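Local coordinates for lysosome-associated membrane glycoprotein 3 (PDB 4AKM), which takes part in fusion of lysosomes with autophagosomes and in the unfolded protein response, seen here as the membrane-proximal part of its luminal domain, at residues T47-N52 with L60-Q65; G67-T72 with V85-T90; M21-I26 with F40-N45; L15-E20 with L139-F144. All blocks are in the same frame, centred on the assembly; numbering follows the deposited sequence.

In the fold
The four contacts belong to two antiparallel sheets of the luminal domain, a beta prism. Contacts 1 and 2 lie side by side in the five-stranded sheet, centres about 9 Å apart, joined by backbone bonds between Leu62 and Val69 and between Leu60 and Leu71. Contacts 3 and 4 share strand 14-27 of the other sheet, their centres about 19 Å apart. The inner faces meet where Leu62 touches Ile23, Leu60 touches Ala19, Leu89 touches Phe40 and Ala87 touches Leu25. The glycan on Asn70 of contact 2 stands on the other face of the five-stranded sheet, where Leu61 of contact 1 comes within about 4 Å of the sugar.

Contact 1: T47-N52 with L60-Q65; sequences TQASGN and LLLNFQ
Gln48 and Asn63 face each other as a hydrogen-bonded antiparallel pair: Gln48 N donates a hydrogen bond to Asn63 O at 2.9 Å, and Asn63 N returns a straighter bond to Gln48 O, 171° at the hydrogen. Two residues along, Ser50 and Leu61 repeat the exchange, with Ser50 N to Leu61 O at 2.9 Å and Leu61 N to Ser50 O at 2.8 Å. Three of these carbonyls carry a second, softer approach from a CA-H: Asn63 O from Thr47 CA, Gln48 O from Leu62 CA, and Leu61 O from Ala49 CA. Leu60 O and Leu62 N face the other way and bond to Leu71 N and Val69 O of strand 67-75. Thr47 OG1 has its hydrogen bond with Asp43 O, within the turn before the strand. Its CG2, anti to the backbone N (OG1 at chi1 -74°), instead leans on Leu62 CB at 3.7 Å, while the Thr47 side chain lies beside that of Phe64, OG1 meeting its CB. On the same face the methyl of Ala49 meets Leu62 CD2 at 3.8 Å and, more loosely, Leu60 CD1; Tyr7 of strand 5-11 packs against all three residues. Ser50, Leu61, Gln48 and Asn63 point to the other face, where Leu61 and Asn63 touch Phe68. The pair forms a two-stranded beta hairpin, with 48-52 the outermost strand of the five-stranded antiparallel sheet of the beta prism.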
loop_
_atom_site.group_PDB
_atom_site.type_symbol
_atom_site.label_atom_id
_atom_site.label_comp_id
_atom_site.label_asym_id
_atom_site.label_seq_id
_atom_site.Cartn_x
_atom_site.Cartn_y
_atom_site.Cartn_z
ATOM N N THR A 47 -3.793 4.258 -12.578
ATOM C CA THR A 47 -2.796 4.433 -11.528
ATOM C C THR A 47 -1.418 3.954 -11.983
ATOM O O THR A 47 -1.259 2.820 -12.434
ATOM C CB THR A 47 -3.227 3.706 -10.227
ATOM O OG1 THR A 47 -4.285 4.442 -9.598
ATOM C CG2 THR A 47 -2.064 3.575 -9.253
ATOM N N GLN A 48 -0.430 4.834 -11.869
ATOM C CA GLN A 48 0.926 4.532 -12.292
ATOM C C GLN A 48 1.748 4.011 -11.122
ATOM O O GLN A 48 1.871 4.669 -10.091
ATOM C CB GLN A 48 1.588 5.784 -12.863
ATOM C CG GLN A 48 0.603 6.813 -13.405
ATOM C CD GLN A 48 0.625 6.907 -14.918
ATOM O OE1 GLN A 48 0.915 5.928 -15.611
ATOM N NE2 GLN A 48 0.325 8.093 -15.440
ATOM N N ALA A 49 2.323 2.829 -11.291
ATOM C CA ALA A 49 3.199 2.274 -10.279
ATOM C C ALA A 49 4.657 2.573 -10.609
ATOM O O ALA A 49 5.108 2.403 -11.743
ATOM C CB ALA A 49 2.973 0.778 -10.152
ATOM N N SER A 50 5.390 3.024 -9.604
ATOM C CA SER A 50 6.816 3.265 -9.743
ATOM C C SER A 50 7.388 3.017 -8.375
ATOM O O SER A 50 6.658 2.740 -7.439
ATOM C CB SER A 50 7.096 4.707 -10.161
ATOM O OG SER A 50 6.815 5.607 -9.103
ATOM N N GLY A 51 8.694 3.101 -8.235
ATOM C CA GLY A 51 9.242 2.915 -6.916
ATOM C C GLY A 51 10.700 2.576 -6.941
ATOM O O GLY A 51 11.308 2.439 -7.999
ATOM N N ASN A 52 11.259 2.416 -5.754
ATOM C CA ASN A 52 12.698 2.307 -5.655
ATOM C C ASN A 52 13.106 1.063 -4.894
ATOM O O ASN A 52 12.679 0.850 -3.758
ATOM C CB ASN A 52 13.271 3.562 -5.000
ATOM C CG ASN A 52 14.631 3.923 -5.537
ATOM O OD1 ASN A 52 15.654 3.497 -4.999
ATOM N ND2 ASN A 52 14.655 4.711 -6.611
ATOM N N LEU A 60 7.013 0.953 -2.994
ATOM C CA LEU A 60 6.024 0.944 -4.056
ATOM C C LEU A 60 5.213 2.225 -3.950
ATOM O O LEU A 60 4.538 2.468 -2.953
ATOM C CB LEU A 60 5.089 -0.258 -3.925
ATOM C CG LEU A 60 3.855 -0.174 -4.830
ATOM C CD1 LEU A 60 4.263 -0.114 -6.291
ATOM C CD2 LEU A 60 2.910 -1.334 -4.584
ATOM N N LEU A 61 5.297 3.052 -4.979
ATOM C CA LEU A 61 4.519 4.272 -5.032
ATOM C C LEU A 61 3.500 4.188 -6.151
ATOM O O LEU A 61 3.820 3.819 -7.284
ATOM C CB LEU A 61 5.424 5.488 -5.213
ATOM C CG LEU A 61 4.714 6.839 -5.291
ATOM C CD1 LEU A 61 3.943 7.143 -4.013
ATOM C CD2 LEU A 61 5.723 7.920 -5.583
ATOM N N LEU A 62 2.265 4.527 -5.809
ATOM C CA LEU A 62 1.151 4.466 -6.734
ATOM C C LEU A 62 0.606 5.863 -6.904
ATOM O O LEU A 62 0.170 6.483 -5.943
ATOM C CB LEU A 62 0.063 3.567 -6.171
ATOM C CG LEU A 62 0.520 2.170 -5.755
ATOM C CD1 LEU A 62 -0.613 1.439 -5.072
ATOM C CD2 LEU A 62 1.014 1.384 -6.957
ATOM N N ASN A 63 0.636 6.367 -8.126
ATOM C CA ASN A 63 0.141 7.708 -8.372
ATOM C C ASN A 63 -1.128 7.706 -9.185
ATOM O O ASN A 63 -1.310 6.872 -10.066
ATOM C CB ASN A 63 1.199 8.576 -9.055
ATOM C CG ASN A 63 1.774 9.616 -8.124
ATOM O OD1 ASN A 63 2.859 9.436 -7.565
ATOM N ND2 ASN A 63 1.035 10.714 -7.933
ATOM N N PHE A 64 -2.000 8.657 -8.886
ATOM C CA PHE A 64 -3.256 8.772 -9.595
ATOM C C PHE A 64 -3.641 10.225 -9.633
ATOM O O PHE A 64 -3.034 11.053 -8.963
ATOM C CB PHE A 64 -4.348 7.945 -8.898
ATOM C CG PHE A 64 -4.421 8.170 -7.418
ATOM C CD1 PHE A 64 -5.112 9.254 -6.900
ATOM C CD2 PHE A 64 -3.786 7.309 -6.545
ATOM C CE1 PHE A 64 -5.169 9.472 -5.542
ATOM C CE2 PHE A 64 -3.842 7.516 -5.190
ATOM C CZ PHE A 64 -4.535 8.602 -4.683
ATOM N N GLN A 65 -4.651 10.538 -10.425
ATOM C CA GLN A 65 -5.163 11.891 -10.436
ATOM C C GLN A 65 -5.735 12.226 -9.070
ATOM O O GLN A 65 -6.750 11.667 -8.655
ATOM C CB GLN A 65 -6.222 12.066 -11.521
ATOM C CG GLN A 65 -5.808 13.036 -12.608
ATOM C CD GLN A 65 -4.538 12.597 -13.320
ATOM O OE1 GLN A 65 -3.429 13.010 -12.962
ATOM N NE2 GLN A 65 -4.697 11.755 -14.337
#

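Contact 2: G67-T72 with V85-T90; sequences GFVNLT and VGAYLT. With NAG (2-acetamido-2-deoxy-beta-D-glucopyranose), chain D.
Phe68 and Tyr88 meet on the glycan-bearing face of the sheet, with the Phe68 ring held between Tyr88 and the sugar. From its CB, Phe68 turns so that CG falls between the backbone N and the carbonyl carbon (chi1 61°), which stands the ring beside the neighbouring strand. CG and CD2 begin the approach to Tyr88 CB, CE2 comes closest to it at 3.3 Å, and CZ is almost as near. This is a CH-pi contact, with Tyr88 CB 3.5 Å from the centroid of the Phe68 ring and 23° off its normal. The opposite face takes the acetamide methyl of the N-acetylglucosamine: Phe68 CZ lies 3.5 Å from NAG C8, CE1 reaches both C8 and O7, and CD1 is farther off. The two aromatic planes are only 12° apart but slid so far that they barely overlap; the edge of the tyrosine ring borders Gly67 CA instead. Asn70 ND2 is covalently bonded to NAG C1, and Thr72 OG1 shares a 2.6 Å hydrogen bond with NAG O6, so the sugar is held by one covalent link and one hydrogen bond. Gly86, opposite Asn70, exchanges two backbone bonds with it, Asn70 N to Gly86 O being nearly straight. Facing the interior, Leu71 CD2 meets Val85 CG1 at 3.7 Å, and Val69 and Ala87 pair beside them. This is an antiparallel beta hairpin whose first strand, 67-75, is the middle one of the five, bearing an N-linked glycosylation site of the Asn-Leu-Thr sequon type.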
loop_
_atom_site.group_PDB
_atom_site.type_symbol
_atom_site.label_atom_id
_atom_site.label_comp_id
_atom_site.label_asym_id
_atom_site.label_seq_id
_atom_site.Cartn_x
_atom_site.Cartn_y
_atom_site.Cartn_z
ATOM N N GLY A 67 -3.577 12.435 -6.222
ATOM C CA GLY A 67 -2.551 12.150 -5.244
ATOM C C GLY A 67 -1.862 10.818 -5.426
ATOM O O GLY A 67 -1.628 10.366 -6.548
ATOM N N PHE A 68 -1.547 10.183 -4.305
ATOM C CA PHE A 68 -0.749 8.971 -4.330
ATOM C C PHE A 68 -0.861 8.178 -3.046
ATOM O O PHE A 68 -1.298 8.689 -2.004
ATOM C CB PHE A 68 0.728 9.316 -4.553
ATOM C CG PHE A 68 1.323 10.191 -3.472
ATOM C CD1 PHE A 68 1.749 9.648 -2.269
ATOM C CD2 PHE A 68 1.457 11.555 -3.664
ATOM C CE1 PHE A 68 2.285 10.446 -1.275
ATOM C CE2 PHE A 68 2.005 12.359 -2.678
ATOM C CZ PHE A 68 2.415 11.805 -1.478
ATOM N N VAL A 69 -0.431 6.929 -3.133
ATOM C CA VAL A 69 -0.242 6.093 -1.962
ATOM C C VAL A 69 1.161 5.514 -2.024
ATOM O O VAL A 69 1.574 4.952 -3.038
ATOM C CB VAL A 69 -1.282 4.953 -1.871
ATOM C CG1 VAL A 69 -0.944 4.017 -0.722
ATOM C CG2 VAL A 69 -2.679 5.515 -1.700
ATOM N N ASN A 70 1.894 5.670 -0.932
ATOM C CA ASN A 70 3.271 5.234 -0.861
ATOM C C ASN A 70 3.446 4.177 0.212
ATOM O O ASN A 70 3.247 4.436 1.403
ATOM C CB ASN A 70 4.186 6.428 -0.590
ATOM C CG ASN A 70 5.625 6.159 -0.978
ATOM O OD1 ASN A 70 5.926 5.190 -1.675
ATOM N ND2 ASN A 70 6.523 7.024 -0.532
ATOM N N LEU A 71 3.809 2.981 -0.233
ATOM C CA LEU A 71 4.077 1.862 0.650
ATOM C C LEU A 71 5.576 1.631 0.740
ATOM O O LEU A 71 6.206 1.253 -0.237
ATOM C CB LEU A 71 3.384 0.599 0.127
ATOM C CG LEU A 71 1.859 0.675 0.001
ATOM C CD1 LEU A 71 1.270 -0.671 -0.380
ATOM C CD2 LEU A 71 1.235 1.187 1.289
ATOM N N THR A 72 6.141 1.867 1.918
ATOM C CA THR A 72 7.558 1.626 2.156
ATOM C C THR A 72 7.800 0.318 2.902
ATOM O O THR A 72 7.197 0.072 3.960
ATOM C CB THR A 72 8.205 2.774 2.953
ATOM O OG1 THR A 72 8.245 3.961 2.150
ATOM C CG2 THR A 72 9.615 2.402 3.369
ATOM N N VAL A 85 3.611 4.062 5.653
ATOM C CA VAL A 85 2.546 4.327 4.681
ATOM C C VAL A 85 2.191 5.800 4.589
ATOM O O VAL A 85 1.864 6.431 5.581
ATOM C CB VAL A 85 1.253 3.540 4.957
ATOM C CG1 VAL A 85 0.292 3.712 3.787
ATOM C CG2 VAL A 85 1.553 2.069 5.185
ATOM N N GLY A 86 2.249 6.339 3.380
ATOM C CA GLY A 86 1.897 7.722 3.176
ATOM C C GLY A 86 0.809 7.827 2.139
ATOM O O GLY A 86 0.719 6.999 1.247
ATOM N N ALA A 87 -0.036 8.839 2.268
ATOM C CA ALA A 87 -1.026 9.101 1.242
ATOM C C ALA A 87 -1.317 10.584 1.095
ATOM O O ALA A 87 -1.117 11.386 2.024
ATOM C CB ALA A 87 -2.301 8.330 1.498
ATOM N N TYR A 88 -1.795 10.918 -0.095
ATOM C CA TYR A 88 -2.090 12.284 -0.464
ATOM C C TYR A 88 -3.302 12.211 -1.374
ATOM O O TYR A 88 -3.317 11.431 -2.330
ATOM C CB TYR A 88 -0.884 12.836 -1.213
ATOM C CG TYR A 88 -0.911 14.289 -1.628
ATOM C CD1 TYR A 88 -1.603 14.696 -2.764
ATOM C CD2 TYR A 88 -0.195 15.243 -0.919
ATOM C CE1 TYR A 88 -1.608 16.018 -3.163
ATOM C CE2 TYR A 88 -0.190 16.573 -1.314
ATOM C CZ TYR A 88 -0.899 16.953 -2.438
ATOM O OH TYR A 88 -0.902 18.271 -2.838
ATOM N N LEU A 89 -4.319 13.012 -1.073
ATOM C CA LEU A 89 -5.578 12.954 -1.800
ATOM C C LEU A 89 -6.205 14.332 -1.949
ATOM O O LEU A 89 -6.387 15.033 -0.969
ATOM C CB LEU A 89 -6.562 12.031 -1.073
ATOM C CG LEU A 89 -7.912 11.869 -1.764
ATOM C CD1 LEU A 89 -7.713 11.251 -3.135
ATOM C CD2 LEU A 89 -8.854 11.035 -0.923
ATOM N N THR A 90 -6.546 14.711 -3.177
ATOM C CA THR A 90 -7.233 15.977 -3.420
ATOM C C THR A 90 -8.730 15.759 -3.608
ATOM O O THR A 90 -9.142 14.877 -4.361
ATOM C CB THR A 90 -6.685 16.685 -4.674
ATOM O OG1 THR A 90 -5.253 16.692 -4.643
ATOM C CG2 THR A 90 -7.186 18.118 -4.744
HETATM C C1 NAG D . 7.946 7.080 -0.725
HETATM C C2 NAG D . 8.113 8.590 -0.648
HETATM C C3 NAG D . 9.571 8.974 -0.878
HETATM C C4 NAG D . 10.486 8.184 0.051
HETATM C C5 NAG D . 10.149 6.696 0.055
HETATM C C6 NAG D . 10.885 5.996 1.187
HETATM C C7 NAG D . 6.295 10.079 -1.262
HETATM C C8 NAG D . 5.737 10.941 -2.353
HETATM N N2 NAG D . 7.249 9.227 -1.625
HETATM O O3 NAG D . 9.730 10.353 -0.636
HETATM O O4 NAG D . 11.832 8.338 -0.348
HETATM O O5 NAG D . 8.769 6.462 0.239
HETATM O O6 NAG D . 10.546 4.628 1.159
HETATM O O7 NAG D . 5.878 10.175 -0.106
#

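Contact 3: M21-I26 with F40-N45; sequences MGIQLI and FNIDPN
A beta hairpin links these segments, strand 14-27 pairing with the short strand 38-41 at the border of its sheet. Gln24 and Asn41 form a non-hydrogen-bonded antiparallel pair whose side chains run alongside each other, pointing the same way. Gln24 starts with CG anti to the backbone N (chi1 -170°) and stays extended through CD, which brings NE2 to Asn41 OD1 at 3.1 Å. That bond is fairly straight, 163° at the hydrogen, and OD1 lies in the Gln24 amide plane, although NE2 is tilted from the plane of the Asn41 carbonyl. The two amides are turned only 18° against each other; Val2, near the N terminus, touches both side chains. On the other face Leu25 and Phe40 pair, with Leu25 N to Phe40 O at 2.8 Å and Phe40 N back to Leu25 O at 2.9 Å. One residue past Asn41, Ile42 N bonds to Ile23 O at 2.9 Å. The Ile42 side chain starts toward strand 14-27: its CB sits 3.4 Å from Ile23 O, and its CD1 reaches across to Ile23 CG2 at 3.7 Å and to Leu25 CG at 4.0 Å. Phe64 of the other sheet touches Leu25 and Ile42 and meets the Phe40 ring, closing this apolar cluster. Beyond Ile42 the chain leaves strand 14-27, and Asp43 OD1 accepts from Asn45 N, from above its carboxylate plane. The hairpin thus passes into an Asx turn leading toward strand 48-52 of the facing sheet of the prism.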
loop_
_atom_site.group_PDB
_atom_site.type_symbol
_atom_site.label_atom_id
_atom_site.label_comp_id
_atom_site.label_asym_id
_atom_site.label_seq_id
_atom_site.Cartn_x
_atom_site.Cartn_y
_atom_site.Cartn_z
ATOM N N MET A 21 -3.432 -5.832 -4.994
ATOM C CA MET A 21 -4.306 -5.381 -3.915
ATOM C C MET A 21 -5.296 -4.359 -4.434
ATOM O O MET A 21 -5.132 -3.804 -5.519
ATOM C CB MET A 21 -3.509 -4.763 -2.760
ATOM C CG MET A 21 -2.716 -3.510 -3.124
ATOM S SD MET A 21 -1.194 -3.283 -2.167
ATOM C CE MET A 21 -1.815 -3.283 -0.496
ATOM N N GLY A 22 -6.331 -4.130 -3.642
ATOM C CA GLY A 22 -7.270 -3.059 -3.862
ATOM C C GLY A 22 -7.038 -2.087 -2.735
ATOM O O GLY A 22 -6.753 -2.490 -1.609
ATOM N N ILE A 23 -7.134 -0.800 -3.041
ATOM C CA ILE A 23 -6.867 0.229 -2.047
ATOM C C ILE A 23 -7.958 1.294 -2.062
ATOM O O ILE A 23 -8.438 1.713 -3.117
ATOM C CB ILE A 23 -5.456 0.840 -2.227
ATOM C CG1 ILE A 23 -4.396 -0.239 -2.010
ATOM C CG2 ILE A 23 -5.228 1.981 -1.255
ATOM C CD1 ILE A 23 -3.068 0.081 -2.639
ATOM N N GLN A 24 -8.363 1.693 -0.865
ATOM C CA GLN A 24 -9.424 2.656 -0.670
ATOM C C GLN A 24 -8.893 3.716 0.289
ATOM O O GLN A 24 -8.137 3.409 1.211
ATOM C CB GLN A 24 -10.659 1.951 -0.085
ATOM C CG GLN A 24 -11.928 2.797 -0.051
ATOM C CD GLN A 24 -13.153 2.026 0.440
ATOM O OE1 GLN A 24 -13.317 1.788 1.638
ATOM N NE2 GLN A 24 -14.021 1.639 -0.490
ATOM N N LEU A 25 -9.266 4.969 0.063
ATOM C CA LEU A 25 -8.910 6.034 0.987
ATOM C C LEU A 25 -10.180 6.597 1.601
ATOM O O LEU A 25 -11.115 6.933 0.889
ATOM C CB LEU A 25 -8.110 7.133 0.279
ATOM C CG LEU A 25 -6.681 6.758 -0.129
ATOM C CD1 LEU A 25 -6.004 7.877 -0.915
ATOM C CD2 LEU A 25 -5.851 6.381 1.092
ATOM N N ILE A 26 -10.213 6.683 2.924
ATOM C CA ILE A 26 -11.370 7.210 3.628
ATOM C C ILE A 26 -11.003 8.524 4.309
ATOM O O ILE A 26 -10.130 8.543 5.179
ATOM C CB ILE A 26 -11.892 6.219 4.710
ATOM C CG1 ILE A 26 -12.515 4.971 4.075
ATOM C CG2 ILE A 26 -12.904 6.904 5.623
ATOM C CD1 ILE A 26 -11.538 3.857 3.787
ATOM N N PHE A 40 -12.728 7.010 -1.488
ATOM C CA PHE A 40 -12.073 7.067 -2.787
ATOM C C PHE A 40 -11.382 5.763 -3.152
ATOM O O PHE A 40 -10.414 5.365 -2.514
ATOM C CB PHE A 40 -11.054 8.199 -2.875
ATOM C CG PHE A 40 -10.276 8.175 -4.154
ATOM C CD1 PHE A 40 -10.855 8.619 -5.334
ATOM C CD2 PHE A 40 -8.985 7.662 -4.194
ATOM C CE1 PHE A 40 -10.154 8.577 -6.527
ATOM C CE2 PHE A 40 -8.273 7.617 -5.386
ATOM C CZ PHE A 40 -8.857 8.076 -6.553
ATOM N N ASN A 41 -11.872 5.118 -4.203
ATOM C CA ASN A 41 -11.291 3.871 -4.669
ATOM C C ASN A 41 -10.101 4.109 -5.593
ATOM O O ASN A 41 -10.234 4.773 -6.624
ATOM C CB ASN A 41 -12.353 3.050 -5.392
ATOM C CG ASN A 41 -13.448 2.562 -4.459
ATOM O OD1 ASN A 41 -13.449 2.869 -3.261
ATOM N ND2 ASN A 41 -14.386 1.795 -5.005
ATOM N N ILE A 42 -8.936 3.581 -5.231
ATOM C CA ILE A 42 -7.822 3.604 -6.161
ATOM C C ILE A 42 -8.223 2.738 -7.346
ATOM O O ILE A 42 -8.430 1.533 -7.206
ATOM C CB ILE A 42 -6.491 3.102 -5.548
ATOM C CG1 ILE A 42 -5.785 4.212 -4.769
ATOM C CG2 ILE A 42 -5.545 2.633 -6.644
ATOM C CD1 ILE A 42 -6.472 4.631 -3.501
ATOM N N ASP A 43 -8.392 3.376 -8.497
ATOM C CA ASP A 43 -8.700 2.683 -9.739
ATOM C C ASP A 43 -7.392 2.259 -10.405
ATOM O O ASP A 43 -6.634 3.091 -10.904
ATOM C CB ASP A 43 -9.548 3.586 -10.648
ATOM C CG ASP A 43 -9.675 3.060 -12.072
ATOM O OD1 ASP A 43 -9.419 1.862 -12.321
ATOM O OD2 ASP A 43 -10.051 3.866 -12.951
ATOM N N PRO A 44 -7.128 0.950 -10.408
ATOM C CA PRO A 44 -5.880 0.360 -10.905
ATOM C C PRO A 44 -5.569 0.591 -12.385
ATOM O O PRO A 44 -4.403 0.487 -12.764
ATOM C CB PRO A 44 -6.070 -1.136 -10.635
ATOM C CG PRO A 44 -7.513 -1.322 -10.395
ATOM C CD PRO A 44 -8.005 -0.062 -9.801
ATOM N N ASN A 45 -6.571 0.879 -13.210
ATOM C CA ASN A 45 -6.302 1.146 -14.622
ATOM C C ASN A 45 -6.008 2.623 -14.896
ATOM O O ASN A 45 -5.807 3.034 -16.035
ATOM C CB ASN A 45 -7.427 0.612 -15.515
ATOM C CG ASN A 45 -7.351 -0.897 -15.706
ATOM O OD1 ASN A 45 -6.275 -1.503 -15.603
ATOM N ND2 ASN A 45 -8.494 -1.512 -15.995
#

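Contact 4: L15-E20 with L139-F144; sequences LCIKAE and LQAFDF
Leu15 packs over one face of the Phe144 ring just past the end of strand 137-141, which pairs antiparallel with strand 14-27 in the larger sheet of the beta prism. The leucine crosses the ring obliquely, with CG 3.8 Å from the centroid and only 6° off the normal, a CH-pi contact over the centre of that face. Its CD2 branch spreads toward the rim and touches Phe144 CE1 at 3.6 Å. Further round, CZ of the ring rests on Lys18 CB, while the lysine chain continues away from the aromatic and bends at its end into a weak salt bridge with Glu20 OE2. Phe142 starts away from strand 14-27, and its side chain touches Phe73 and Ser58 of the other sheet. Cys16 also starts away and is bonded through SG to Cys53; together with Ile17 it faces Val9 in a classic beta bulge. On the interior face the methyls of Ala19 and Ala141 meet Leu139 CB and Ile17 CG1 respectively. The backbones are joined by Lys18 N to Gln140 O, 173° at the hydrogen, and by the more bent return from Gln140 N to Lys18 O. Gln140 bridges to the loop after its strand: OE1 accepts from Gly150 N, and NE2 bonds to Asp143 O at 2.9 Å. Cys16 O receives Phe142 N at 3.0 Å and also lies in the plane of the Phe144 ring, 3.5 Å from CE2 at its edge.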
loop_
_atom_site.group_PDB
_atom_site.type_symbol
_atom_site.label_atom_id
_atom_site.label_comp_id
_atom_site.label_asym_id
_atom_site.label_seq_id
_atom_site.Cartn_x
_atom_site.Cartn_y
_atom_site.Cartn_z
ATOM N N LEU A 15 12.922 -8.511 -10.532
ATOM C CA LEU A 15 11.737 -8.144 -9.772
ATOM C C LEU A 15 12.100 -7.659 -8.370
ATOM O O LEU A 15 12.703 -8.385 -7.582
ATOM C CB LEU A 15 10.763 -9.322 -9.706
ATOM C CG LEU A 15 9.351 -9.022 -9.203
ATOM C CD1 LEU A 15 8.812 -7.775 -9.869
ATOM C CD2 LEU A 15 8.435 -10.201 -9.467
ATOM N N CYS A 16 11.730 -6.421 -8.073
ATOM C CA CYS A 16 12.011 -5.810 -6.782
ATOM C C CYS A 16 10.801 -5.882 -5.847
ATOM O O CYS A 16 10.932 -6.194 -4.663
ATOM C CB CYS A 16 12.437 -4.357 -6.991
ATOM S SG CYS A 16 12.386 -3.328 -5.517
ATOM N N ILE A 17 9.623 -5.596 -6.393
ATOM C CA ILE A 17 8.379 -5.584 -5.630
ATOM C C ILE A 17 7.236 -6.047 -6.523
ATOM O O ILE A 17 7.076 -5.561 -7.638
ATOM C CB ILE A 17 8.040 -4.163 -5.116
ATOM C CG1 ILE A 17 8.976 -3.747 -3.980
ATOM C CG2 ILE A 17 6.593 -4.077 -4.656
ATOM C CD1 ILE A 17 8.688 -2.370 -3.430
ATOM N N LYS A 18 6.445 -6.994 -6.033
ATOM C CA LYS A 18 5.259 -7.437 -6.752
ATOM C C LYS A 18 4.079 -7.286 -5.805
ATOM O O LYS A 18 4.066 -7.880 -4.732
ATOM C CB LYS A 18 5.409 -8.895 -7.184
ATOM C CG LYS A 18 4.365 -9.373 -8.178
ATOM C CD LYS A 18 4.333 -10.897 -8.234
ATOM C CE LYS A 18 3.744 -11.414 -9.542
ATOM N NZ LYS A 18 2.414 -10.820 -9.850
ATOM N N ALA A 19 3.089 -6.486 -6.186
ATOM C CA ALA A 19 1.974 -6.233 -5.284
ATOM C C ALA A 19 0.633 -6.180 -5.991
ATOM O O ALA A 19 0.403 -5.375 -6.888
ATOM C CB ALA A 19 2.211 -4.963 -4.477
ATOM N N GLU A 20 -0.247 -7.072 -5.569
ATOM C CA GLU A 20 -1.626 -7.077 -6.006
ATOM C C GLU A 20 -2.450 -6.703 -4.797
ATOM O O GLU A 20 -2.178 -7.177 -3.701
ATOM C CB GLU A 20 -2.004 -8.464 -6.496
ATOM C CG GLU A 20 -1.039 -9.018 -7.530
ATOM C CD GLU A 20 -1.336 -10.459 -7.878
ATOM O OE1 GLU A 20 -2.226 -11.042 -7.233
ATOM O OE2 GLU A 20 -0.686 -11.010 -8.791
ATOM N N LEU A 139 1.245 -9.785 -1.910
ATOM C CA LEU A 139 2.447 -9.050 -2.273
ATOM C C LEU A 139 3.719 -9.790 -1.885
ATOM O O LEU A 139 3.678 -10.802 -1.187
ATOM C CB LEU A 139 2.432 -7.642 -1.663
ATOM C CG LEU A 139 2.259 -7.457 -0.151
ATOM C CD1 LEU A 139 3.562 -7.687 0.612
ATOM C CD2 LEU A 139 1.705 -6.069 0.146
ATOM N N GLN A 140 4.845 -9.265 -2.350
ATOM C CA GLN A 140 6.155 -9.811 -2.051
ATOM C C GLN A 140 7.199 -8.754 -2.384
ATOM O O GLN A 140 7.055 -8.012 -3.359
ATOM C CB GLN A 140 6.401 -11.091 -2.854
ATOM C CG GLN A 140 7.680 -11.833 -2.477
ATOM C CD GLN A 140 7.716 -13.253 -3.013
ATOM O OE1 GLN A 140 6.677 -13.842 -3.314
ATOM N NE2 GLN A 140 8.916 -13.811 -3.134
ATOM N N ALA A 141 8.243 -8.682 -1.566
ATOM C CA ALA A 141 9.305 -7.699 -1.762
ATOM C C ALA A 141 10.696 -8.290 -1.515
ATOM O O ALA A 141 10.842 -9.276 -0.789
ATOM C CB ALA A 141 9.074 -6.485 -0.872
ATOM N N PHE A 142 11.702 -7.676 -2.133
ATOM C CA PHE A 142 13.105 -8.096 -2.026
ATOM C C PHE A 142 13.407 -9.441 -2.697
ATOM O O PHE A 142 13.635 -9.498 -3.907
ATOM C CB PHE A 142 13.580 -8.091 -0.568
ATOM C CG PHE A 142 13.246 -6.830 0.168
ATOM C CD1 PHE A 142 13.992 -5.680 -0.033
ATOM C CD2 PHE A 142 12.186 -6.792 1.058
ATOM C CE1 PHE A 142 13.689 -4.516 0.641
ATOM C CE2 PHE A 142 11.879 -5.629 1.735
ATOM C CZ PHE A 142 12.632 -4.489 1.525
ATOM N N ASP A 143 13.417 -10.515 -1.911
ATOM C CA ASP A 143 13.787 -11.836 -2.424
ATOM C C ASP A 143 12.734 -12.446 -3.352
ATOM O O ASP A 143 11.561 -12.558 -2.987
ATOM C CB ASP A 143 14.100 -12.793 -1.270
ATOM C CG ASP A 143 15.560 -12.743 -0.856
ATOM O OD1 ASP A 143 16.275 -11.816 -1.293
ATOM O OD2 ASP A 143 15.994 -13.642 -0.102
ATOM N N PHE A 144 13.168 -12.854 -4.543
ATOM C CA PHE A 144 12.267 -13.427 -5.541
ATOM C C PHE A 144 12.847 -14.656 -6.232
ATOM O O PHE A 144 14.061 -14.867 -6.238
ATOM C CB PHE A 144 11.902 -12.381 -6.598
ATOM C CG PHE A 144 10.749 -11.508 -6.208
ATOM C CD1 PHE A 144 9.446 -11.956 -6.355
ATOM C CD2 PHE A 144 10.964 -10.238 -5.699
ATOM C CE1 PHE A 144 8.378 -11.153 -5.997
ATOM C CE2 PHE A 144 9.898 -9.427 -5.339
ATOM C CZ PHE A 144 8.604 -9.885 -5.489
#